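Local coordinates for putative HMP/thiamine permease protein YkoE (Bacillus subtilis, PDB 5EDL) that is the substrate-binding S-component of an energy-coupling factor transporter, binds thiamine and probably carries it across the cell membrane, at residues V12-F17 / F48-I53; A39-Y44 / V148-S153; Y109-L114 / A158-K163. All blocks are in the same frame, centred on the assembly; numbering follows the deposited sequence.

Interaction 1. Residues V12-F17 / F48-I53; sequences VISIVF and FIVSVI
The ring of Phe17 is met by three methyl groups from helix 49-58, all at oblique angles. Ile49 CG2 touches Phe17 CD2 at 3.6 Å and sits equally near Phe17 CE2. Ile53 CD1 reaches the far end of the ring, 3.6 Å from Phe17 CZ. Val50 CG2 lies at the root of the side chain, 3.2 Å from Phe17 CB, so packing is tight there. At one edge of the ring, in its plane, is Ile13 O from the preceding helical turn.

Phe17 and Ile53 approach from opposite directions. The side chains of Phe17 and Ile49 cross at about a right angle; those of Phe17 and Val50 slide past each other in opposite directions. Val50 has CG1 anti to its backbone N (chi1 163°). This sends its two methyls to different partners: CG2 to Phe17, and CG1 to Ser14 OG at 4.0 Å. One turn before Phe17, Ile13 CG2 meets Ile53 CG2 at 3.9 Å.

The two segments belong to predicted transmembrane helices of the S-component's helical bundle. The short helical segments 12-17 and 49-53 run nearly antiparallel (157°), their axes 10.1 Å apart at closest approach. Ser14 and Val50 are the nearest pair of backbones, their CA atoms 6.3 Å apart. No hydrogen bond joins the segments, and the seam is almost wholly apolar.

The hydroxyl of Ser14 is buried, but it is satisfied by Ser67 O of helix 63-77 and by Met10 O of its own helix. On another side, Leu161, Val165 and Ser166 of helix 140-170 pack on Ile49 and Ile53. Val50 N is hydrogen-bonded to the hydroxyl of Tyr21, a residue of the thiamine pocket, and the Val50 side chain lies about 8 Å from the bound thiamine.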
loop_
_atom_site.group_PDB
_atom_site.type_symbol
_atom_site.label_atom_id
_atom_site.label_comp_id
_atom_site.label_asym_id
_atom_site.label_seq_id
_atom_site.Cartn_x
_atom_site.Cartn_y
_atom_site.Cartn_z
ATOM N N VAL A 12 13.977 -1.216 -3.088
ATOM C CA VAL A 12 13.957 -0.281 -4.205
ATOM C C VAL A 12 12.543 0.245 -4.438
ATOM O O VAL A 12 12.358 1.436 -4.656
ATOM C CB VAL A 12 14.510 -0.905 -5.506
ATOM C CG1 VAL A 12 15.883 -1.509 -5.254
ATOM C CG2 VAL A 12 13.557 -1.934 -6.066
ATOM N N ILE A 13 11.549 -0.635 -4.368
ATOM C CA ILE A 13 10.156 -0.223 -4.520
ATOM C C ILE A 13 9.734 0.772 -3.427
ATOM O O ILE A 13 9.043 1.749 -3.706
ATOM C CB ILE A 13 9.203 -1.435 -4.499
ATOM C CG1 ILE A 13 9.461 -2.333 -5.711
ATOM C CG2 ILE A 13 7.744 -0.977 -4.486
ATOM C CD1 ILE A 13 9.188 -1.658 -7.042
ATOM N N SER A 14 10.165 0.521 -2.192
ATOM C CA SER A 14 9.838 1.388 -1.059
ATOM C C SER A 14 10.402 2.780 -1.252
ATOM O O SER A 14 9.745 3.790 -0.968
ATOM C CB SER A 14 10.376 0.800 0.250
ATOM O OG SER A 14 9.738 -0.418 0.550
ATOM N N ILE A 15 11.636 2.812 -1.742
ATOM C CA ILE A 15 12.357 4.049 -1.976
ATOM C C ILE A 15 11.712 4.868 -3.083
ATOM O O ILE A 15 11.495 6.068 -2.924
ATOM C CB ILE A 15 13.825 3.767 -2.331
ATOM C CG1 ILE A 15 14.550 3.183 -1.118
ATOM C CG2 ILE A 15 14.514 5.042 -2.795
ATOM C CD1 ILE A 15 15.909 2.614 -1.433
ATOM N N VAL A 16 11.415 4.215 -4.202
ATOM C CA VAL A 16 10.773 4.881 -5.331
ATOM C C VAL A 16 9.431 5.469 -4.919
ATOM O O VAL A 16 9.120 6.627 -5.221
ATOM C CB VAL A 16 10.558 3.912 -6.514
ATOM C CG1 VAL A 16 9.648 4.543 -7.551
ATOM C CG2 VAL A 16 11.896 3.506 -7.119
ATOM N N PHE A 17 8.631 4.678 -4.219
ATOM C CA PHE A 17 7.310 5.152 -3.835
ATOM C C PHE A 17 7.339 6.131 -2.663
ATOM O O PHE A 17 6.368 6.850 -2.445
ATOM C CB PHE A 17 6.384 3.969 -3.527
ATOM C CG PHE A 17 5.662 3.481 -4.734
ATOM C CD1 PHE A 17 6.240 2.533 -5.563
ATOM C CD2 PHE A 17 4.435 4.020 -5.084
ATOM C CE1 PHE A 17 5.604 2.124 -6.710
ATOM C CE2 PHE A 17 3.787 3.598 -6.228
ATOM C CZ PHE A 17 4.368 2.653 -7.041
ATOM N N PHE A 48 -0.817 3.783 0.988
ATOM C CA PHE A 48 -0.729 2.354 1.347
ATOM C C PHE A 48 -0.225 1.456 0.206
ATOM O O PHE A 48 -0.026 0.251 0.403
ATOM C CB PHE A 48 -2.085 1.772 1.770
ATOM C CG PHE A 48 -2.913 2.656 2.651
ATOM C CD1 PHE A 48 -2.335 3.500 3.585
ATOM C CD2 PHE A 48 -4.296 2.620 2.545
ATOM C CE1 PHE A 48 -3.130 4.305 4.397
ATOM C CE2 PHE A 48 -5.100 3.414 3.346
ATOM C CZ PHE A 48 -4.516 4.265 4.279
ATOM N N ILE A 49 -0.064 2.017 -0.984
ATOM C CA ILE A 49 0.116 1.183 -2.173
ATOM C C ILE A 49 1.364 0.288 -2.089
ATOM O O ILE A 49 1.348 -0.830 -2.576
ATOM C CB ILE A 49 0.179 2.043 -3.469
ATOM C CG1 ILE A 49 0.035 1.135 -4.699
ATOM C CG2 ILE A 49 1.466 2.858 -3.522
ATOM C CD1 ILE A 49 -0.242 1.884 -5.983
ATOM N N VAL A 50 2.417 0.769 -1.427
ATOM C CA VAL A 50 3.648 0.001 -1.277
ATOM C C VAL A 50 3.379 -1.348 -0.603
ATOM O O VAL A 50 3.935 -2.360 -1.004
ATOM C CB VAL A 50 4.709 0.798 -0.473
ATOM C CG1 VAL A 50 5.808 -0.108 0.041
ATOM C CG2 VAL A 50 5.285 1.899 -1.332
ATOM N N SER A 51 2.502 -1.361 0.395
ATOM C CA SER A 51 2.205 -2.593 1.112
ATOM C C SER A 51 1.610 -3.636 0.181
ATOM O O SER A 51 1.975 -4.796 0.234
ATOM C CB SER A 51 1.248 -2.336 2.275
ATOM O OG SER A 51 1.923 -1.710 3.346
ATOM N N VAL A 52 0.694 -3.201 -0.670
ATOM C CA VAL A 52 0.011 -4.117 -1.559
ATOM C C VAL A 52 0.986 -4.634 -2.627
ATOM O O VAL A 52 1.007 -5.818 -2.914
ATOM C CB VAL A 52 -1.220 -3.445 -2.211
ATOM C CG1 VAL A 52 -1.735 -4.273 -3.394
ATOM C CG2 VAL A 52 -2.320 -3.254 -1.168
ATOM N N ILE A 53 1.797 -3.734 -3.176
ATOM C CA ILE A 53 2.767 -4.069 -4.217
ATOM C C ILE A 53 3.759 -5.117 -3.710
ATOM O O ILE A 53 3.910 -6.176 -4.312
ATOM C CB ILE A 53 3.525 -2.797 -4.707
ATOM C CG1 ILE A 53 2.543 -1.849 -5.429
ATOM C CG2 ILE A 53 4.743 -3.182 -5.585
ATOM C CD1 ILE A 53 3.125 -0.495 -5.840
#

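Interaction 2. Residues A39-Y44 / V148-S153; sequences AYEPIY and VIRLIS. With VIB (3-(4-amino-2-methyl-pyrimidin-5-ylmethyl)-5-(2-hydroxy-ethyl)-4-methyl-thiazol-3-ium), chain B.
Glu41 and Arg150 bring their CA atoms to 5.3 Å, and Pro42 and Ser153 to 5.6 Å, where the turns of 39-44 press on helix 140-170. Ser153 OG donates to Pro42 O at 2.8 Å, from above the carbonyl plane. Ile149 CG2 packs alongside the proline ring, 3.9 Å from Pro42 CD.

Arg150 grips the Glu41 carboxylate side-on and nearly coplanar. Its NE meets OE1 of Glu41 at 2.8 Å and nearly straight (170°), on the syn lone pair; its NH2 reaches OE2.

This salt bridge borders the thiamine pocket, to which Tyr40, Tyr44 and Arg150 belong. The Arg150 chain runs extended and bends at chi3 (-62°), which lays the guanidinium flat on Tyr44, planes 12° apart, in a cation-pi stack with CZ 3.8 Å from the ring centroid. Its NH2 also salt-bridges Asp129, and NH1 is hydrogen-bonded to Ser125 OG. A leucine here would probably leave Glu41 and Asp129 without their cationic mate and remove the flat stack on Tyr44. Tyr44 OH donates to the ligand hydroxyl O1 at 2.7 Å and weakly accepts from its amine N4A. The thiazolium methyl CM4 lies 3.8 Å above the centre of the Tyr40 ring; Tyr40 OH pairs with Tyr135.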
loop_
_atom_site.group_PDB
_atom_site.type_symbol
_atom_site.label_atom_id
_atom_site.label_comp_id
_atom_site.label_asym_id
_atom_site.label_seq_id
_atom_site.Cartn_x
_atom_site.Cartn_y
_atom_site.Cartn_z
ATOM N N ALA A 39 -10.842 16.669 2.433
ATOM C CA ALA A 39 -10.323 16.911 1.088
ATOM C C ALA A 39 -9.186 15.960 0.669
ATOM O O ALA A 39 -9.021 15.706 -0.523
ATOM C CB ALA A 39 -9.857 18.357 0.956
ATOM N N TYR A 40 -8.399 15.436 1.609
ATOM C CA TYR A 40 -7.370 14.471 1.196
ATOM C C TYR A 40 -7.814 13.015 1.327
ATOM O O TYR A 40 -7.070 12.103 0.970
ATOM C CB TYR A 40 -6.057 14.678 1.965
ATOM C CG TYR A 40 -6.153 14.602 3.477
ATOM C CD1 TYR A 40 -6.615 13.452 4.119
ATOM C CD2 TYR A 40 -5.725 15.659 4.257
ATOM C CE1 TYR A 40 -6.685 13.382 5.503
ATOM C CE2 TYR A 40 -5.792 15.605 5.634
ATOM C CZ TYR A 40 -6.267 14.469 6.255
ATOM O OH TYR A 40 -6.326 14.443 7.624
ATOM N N GLU A 41 -9.021 12.783 1.821
ATOM C CA GLU A 41 -9.457 11.401 2.009
ATOM C C GLU A 41 -9.532 10.601 0.687
ATOM O O GLU A 41 -9.148 9.436 0.655
ATOM C CB GLU A 41 -10.798 11.365 2.747
ATOM C CG GLU A 41 -10.706 11.851 4.204
ATOM C CD GLU A 41 -9.899 10.912 5.114
ATOM O OE1 GLU A 41 -9.414 9.859 4.639
ATOM O OE2 GLU A 41 -9.766 11.219 6.317
ATOM N N PRO A 42 -10.005 11.220 -0.406
ATOM C CA PRO A 42 -10.071 10.487 -1.679
ATOM C C PRO A 42 -8.728 9.943 -2.177
ATOM O O PRO A 42 -8.716 8.917 -2.868
ATOM C CB PRO A 42 -10.616 11.544 -2.652
ATOM C CG PRO A 42 -11.488 12.390 -1.791
ATOM C CD PRO A 42 -10.681 12.524 -0.504
ATOM N N ILE A 43 -7.620 10.607 -1.846
ATOM C CA ILE A 43 -6.315 10.158 -2.328
ATOM C C ILE A 43 -5.579 9.324 -1.282
ATOM O O ILE A 43 -4.454 8.890 -1.527
ATOM C CB ILE A 43 -5.392 11.339 -2.736
ATOM C CG1 ILE A 43 -4.980 12.164 -1.504
ATOM C CG2 ILE A 43 -6.040 12.187 -3.842
ATOM C CD1 ILE A 43 -4.016 13.299 -1.785
ATOM N N TYR A 44 -6.210 9.088 -0.133
ATOM C CA TYR A 44 -5.492 8.522 1.015
ATOM C C TYR A 44 -4.844 7.164 0.707
ATOM O O TYR A 44 -3.728 6.895 1.141
ATOM C CB TYR A 44 -6.412 8.380 2.236
ATOM C CG TYR A 44 -5.668 8.642 3.533
ATOM C CD1 TYR A 44 -4.753 7.721 4.027
ATOM C CD2 TYR A 44 -5.846 9.840 4.238
ATOM C CE1 TYR A 44 -4.044 7.964 5.201
ATOM C CE2 TYR A 44 -5.144 10.094 5.417
ATOM C CZ TYR A 44 -4.244 9.158 5.888
ATOM O OH TYR A 44 -3.538 9.405 7.039
ATOM N N VAL A 148 -15.485 6.196 5.388
ATOM C CA VAL A 148 -16.018 5.536 4.211
ATOM C C VAL A 148 -15.187 5.886 2.970
ATOM O O VAL A 148 -14.791 4.996 2.207
ATOM C CB VAL A 148 -17.492 5.899 3.978
ATOM C CG1 VAL A 148 -17.916 5.501 2.587
ATOM C CG2 VAL A 148 -18.374 5.216 5.028
ATOM N N ILE A 149 -14.926 7.179 2.775
ATOM C CA ILE A 149 -14.068 7.620 1.680
ATOM C C ILE A 149 -12.678 6.985 1.781
ATOM O O ILE A 149 -12.134 6.509 0.786
ATOM C CB ILE A 149 -13.912 9.154 1.640
ATOM C CG1 ILE A 149 -15.281 9.830 1.460
ATOM C CG2 ILE A 149 -12.956 9.551 0.519
ATOM C CD1 ILE A 149 -15.247 11.368 1.573
ATOM N N ARG A 150 -12.101 6.965 2.978
ATOM C CA ARG A 150 -10.769 6.385 3.117
ATOM C C ARG A 150 -10.787 4.873 2.852
ATOM O O ARG A 150 -9.826 4.330 2.305
ATOM C CB ARG A 150 -10.165 6.653 4.496
ATOM C CG ARG A 150 -8.641 6.377 4.530
ATOM C CD ARG A 150 -8.012 6.631 5.910
ATOM N NE ARG A 150 -8.134 8.032 6.330
ATOM C CZ ARG A 150 -7.558 8.544 7.413
ATOM N NH1 ARG A 150 -6.809 7.778 8.199
ATOM N NH2 ARG A 150 -7.730 9.828 7.711
ATOM N N LEU A 151 -11.865 4.200 3.244
ATOM C CA LEU A 151 -11.985 2.769 2.973
ATOM C C LEU A 151 -12.033 2.508 1.461
ATOM O O LEU A 151 -11.356 1.615 0.948
ATOM C CB LEU A 151 -13.219 2.192 3.663
ATOM C CG LEU A 151 -13.106 1.963 5.178
ATOM C CD1 LEU A 151 -14.472 1.760 5.806
ATOM C CD2 LEU A 151 -12.207 0.771 5.470
ATOM N N ILE A 152 -12.815 3.305 0.743
ATOM C CA ILE A 152 -12.915 3.139 -0.701
ATOM C C ILE A 152 -11.581 3.429 -1.386
ATOM O O ILE A 152 -11.160 2.706 -2.299
ATOM C CB ILE A 152 -14.012 4.040 -1.286
ATOM C CG1 ILE A 152 -15.379 3.608 -0.738
ATOM C CG2 ILE A 152 -13.991 3.984 -2.808
ATOM C CD1 ILE A 152 -16.489 4.519 -1.101
ATOM N N SER A 153 -10.919 4.486 -0.928
ATOM C CA SER A 153 -9.639 4.904 -1.483
ATOM C C SER A 153 -8.560 3.844 -1.224
ATOM O O SER A 153 -7.724 3.581 -2.085
ATOM C CB SER A 153 -9.205 6.264 -0.896
ATOM O OG SER A 153 -7.930 6.657 -1.391
HETATM C CM2 VIB B . 3.640 6.940 4.618
HETATM N N4A VIB B . -0.866 8.523 5.685
HETATM C CM4 VIB B . -2.761 12.936 5.151
HETATM O O1 VIB B . -4.595 11.616 8.286
HETATM C C7 VIB B . -3.923 12.492 9.169
HETATM C C6 VIB B . -3.160 13.498 8.342
HETATM C C2 VIB B . 0.118 11.509 7.351
HETATM S S1 VIB B . -0.783 12.139 8.466
HETATM C C5 VIB B . -1.988 12.764 7.716
HETATM C C4 VIB B . -1.840 12.514 6.302
HETATM N N3 VIB B . -0.502 11.726 6.075
HETATM C C7A VIB B . -0.055 11.359 4.735
HETATM C C4A VIB B . 0.469 8.795 5.198
HETATM N N3A VIB B . 1.381 7.823 5.134
HETATM C C2A VIB B . 2.631 8.100 4.671
HETATM N N1A VIB B . 2.947 9.369 4.257
HETATM C C6A VIB B . 2.030 10.369 4.313
HETATM C C5A VIB B . 0.778 10.065 4.786
#

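Interaction 3. Residues Y109-L114 / A158-K163; sequences YSLPVL and AGLLGK
Leu111 and Leu160 reach each other with the same side-chain shape. In both, CG stands opposite the backbone N, with chi1 at -179° in Leu111 and -180° in Leu160. This swings their ends toward each other, although neither CB points at the partner segment. The two side chains cross at a slant, with Leu111 CD2 3.8 Å from Leu160 CD1. Leu111 CD1 also lies over the backbone of Leu160, 3.9 Å from its CA.

Leu114 turns the other way. Its CG is anti to the carbonyl carbon (chi1 -57°), which carries CD1 toward Lys163. There Leu114 CD1 meets Lys163 CB at 3.6 Å, and the two side chains cross at about a right angle. The lysine chain is extended until its last bend. Its CD touches both leucines, 4.0 Å from Leu111 CD1 and just as far from Leu114 CD1. Only the methylene part of Lys163 is used here; its NZ forms a salt bridge with Asp167, one turn further along the same helix.

The backbones come closest at Gly159, whose CA is 4.6 Å from the CA of Leu114. Leu114 O rests 3.6 Å from Gly159 CA. A side chain at this glycine would bring a CB to about 3.0 Å from that oxygen, so its absence permits the close approach. This is a glycine-mediated contact between two predicted transmembrane helices of the S-component bundle. The helix has a wider pi-type turn at 158-160, at this same point. No hydrogen bond crosses between the segments.

The contact joins the beginning of helix 111-132 to the later part of helix 140-170. Leu160 lies on the exposed side. Tyr56 of helix 49-58 touches both Leu114 and Lys163, and Phe101 of helix 85-103 packs on Leu114.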
loop_
_atom_site.group_PDB
_atom_site.type_symbol
_atom_site.label_atom_id
_atom_site.label_comp_id
_atom_site.label_asym_id
_atom_site.label_seq_id
_atom_site.Cartn_x
_atom_site.Cartn_y
_atom_site.Cartn_z
ATOM N N TYR A 109 -3.872 -13.858 -2.797
ATOM C CA TYR A 109 -3.517 -12.587 -3.416
ATOM C C TYR A 109 -4.505 -12.167 -4.501
ATOM O O TYR A 109 -4.189 -11.346 -5.356
ATOM C CB TYR A 109 -2.078 -12.664 -3.942
ATOM C CG TYR A 109 -1.125 -12.899 -2.794
ATOM C CD1 TYR A 109 -0.672 -11.843 -2.019
ATOM C CD2 TYR A 109 -0.748 -14.187 -2.432
ATOM C CE1 TYR A 109 0.160 -12.051 -0.950
ATOM C CE2 TYR A 109 0.078 -14.410 -1.350
ATOM C CZ TYR A 109 0.540 -13.334 -0.617
ATOM O OH TYR A 109 1.370 -13.534 0.460
ATOM N N SER A 110 -5.725 -12.695 -4.417
ATOM C CA SER A 110 -6.810 -12.250 -5.280
ATOM C C SER A 110 -7.141 -10.774 -4.979
ATOM O O SER A 110 -6.816 -10.257 -3.908
ATOM C CB SER A 110 -8.053 -13.132 -5.095
ATOM O OG SER A 110 -8.678 -12.871 -3.846
ATOM N N LEU A 111 -7.781 -10.108 -5.935
ATOM C CA LEU A 111 -8.072 -8.681 -5.825
ATOM C C LEU A 111 -8.846 -8.306 -4.552
ATOM O O LEU A 111 -8.514 -7.318 -3.906
ATOM C CB LEU A 111 -8.847 -8.199 -7.048
ATOM C CG LEU A 111 -9.189 -6.704 -7.048
ATOM C CD1 LEU A 111 -7.920 -5.867 -6.967
ATOM C CD2 LEU A 111 -10.008 -6.337 -8.300
ATOM N N PRO A 112 -9.880 -9.083 -4.202
ATOM C CA PRO A 112 -10.630 -8.806 -2.970
ATOM C C PRO A 112 -9.736 -8.809 -1.725
ATOM O O PRO A 112 -9.966 -7.998 -0.824
ATOM C CB PRO A 112 -11.646 -9.951 -2.912
ATOM C CG PRO A 112 -11.801 -10.386 -4.343
ATOM C CD PRO A 112 -10.445 -10.225 -4.947
ATOM N N VAL A 113 -8.740 -9.694 -1.677
ATOM C CA VAL A 113 -7.824 -9.707 -0.548
ATOM C C VAL A 113 -6.892 -8.481 -0.577
ATOM O O VAL A 113 -6.626 -7.890 0.462
ATOM C CB VAL A 113 -6.993 -11.000 -0.491
ATOM C CG1 VAL A 113 -5.952 -10.904 0.634
ATOM C CG2 VAL A 113 -7.921 -12.224 -0.286
ATOM N N LEU A 114 -6.421 -8.097 -1.763
ATOM C CA LEU A 114 -5.605 -6.891 -1.897
ATOM C C LEU A 114 -6.402 -5.656 -1.454
ATOM O O LEU A 114 -5.882 -4.776 -0.760
ATOM C CB LEU A 114 -5.115 -6.720 -3.340
ATOM C CG LEU A 114 -4.304 -7.885 -3.932
ATOM C CD1 LEU A 114 -3.768 -7.506 -5.308
ATOM C CD2 LEU A 114 -3.166 -8.294 -3.005
ATOM N N ALA A 158 -4.872 1.638 -3.330
ATOM C CA ALA A 158 -3.849 0.721 -2.850
ATOM C C ALA A 158 -4.076 -0.674 -3.432
ATOM O O ALA A 158 -3.212 -1.197 -4.135
ATOM C CB ALA A 158 -3.822 0.679 -1.337
ATOM N N GLY A 159 -5.243 -1.259 -3.169
ATOM C CA GLY A 159 -5.529 -2.617 -3.612
ATOM C C GLY A 159 -5.553 -2.786 -5.130
ATOM O O GLY A 159 -4.746 -3.525 -5.695
ATOM N N LEU A 160 -6.479 -2.105 -5.794
ATOM C CA LEU A 160 -6.627 -2.237 -7.239
ATOM C C LEU A 160 -5.455 -1.617 -8.015
ATOM O O LEU A 160 -4.902 -2.238 -8.917
ATOM C CB LEU A 160 -7.942 -1.599 -7.704
ATOM C CG LEU A 160 -8.228 -1.678 -9.213
ATOM C CD1 LEU A 160 -8.371 -3.131 -9.661
ATOM C CD2 LEU A 160 -9.489 -0.908 -9.565
ATOM N N LEU A 161 -5.095 -0.388 -7.667
ATOM C CA LEU A 161 -4.001 0.293 -8.344
ATOM C C LEU A 161 -2.661 -0.401 -8.071
ATOM O O LEU A 161 -1.794 -0.442 -8.935
ATOM C CB LEU A 161 -3.928 1.762 -7.915
ATOM C CG LEU A 161 -2.841 2.565 -8.636
ATOM C CD1 LEU A 161 -3.100 2.561 -10.152
ATOM C CD2 LEU A 161 -2.717 3.992 -8.089
ATOM N N GLY A 162 -2.513 -0.943 -6.870
ATOM C CA GLY A 162 -1.321 -1.684 -6.502
ATOM C C GLY A 162 -1.175 -2.952 -7.331
ATOM O O GLY A 162 -0.081 -3.289 -7.767
ATOM N N LYS A 163 -2.288 -3.645 -7.557
ATOM C CA LYS A 163 -2.262 -4.829 -8.405
ATOM C C LYS A 163 -1.914 -4.454 -9.849
ATOM O O LYS A 163 -1.100 -5.122 -10.483
ATOM C CB LYS A 163 -3.604 -5.569 -8.366
ATOM C CG LYS A 163 -3.676 -6.774 -9.312
ATOM C CD LYS A 163 -4.986 -7.559 -9.149
ATOM C CE LYS A 163 -4.950 -8.901 -9.909
ATOM N NZ LYS A 163 -4.836 -8.714 -11.370
#

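Interaction 1 closes before interaction 3 opens along the chain, whereas interaction 2 crosses both in sequence. Segments 39-44 and 48-53 almost adjoin, yet the centres of interactions 1 and 2 are 18 Å apart. Interactions 2 and 3 share helix 140-170, with centres 16 Å apart. Interactions 1 and 3 are nearer, at 13 Å, and touch: Ile49 CG1 packs on Gly162 CA at 3.6 Å, and Val52 and Phe48 on Ala158. Helix 49-58 thus lies between helix 4-35 and helix 140-170. Interaction 2 builds part of the thiamine site and interaction 1 borders it through Tyr21, while interaction 3 joins helices and holds none of the pocket residues.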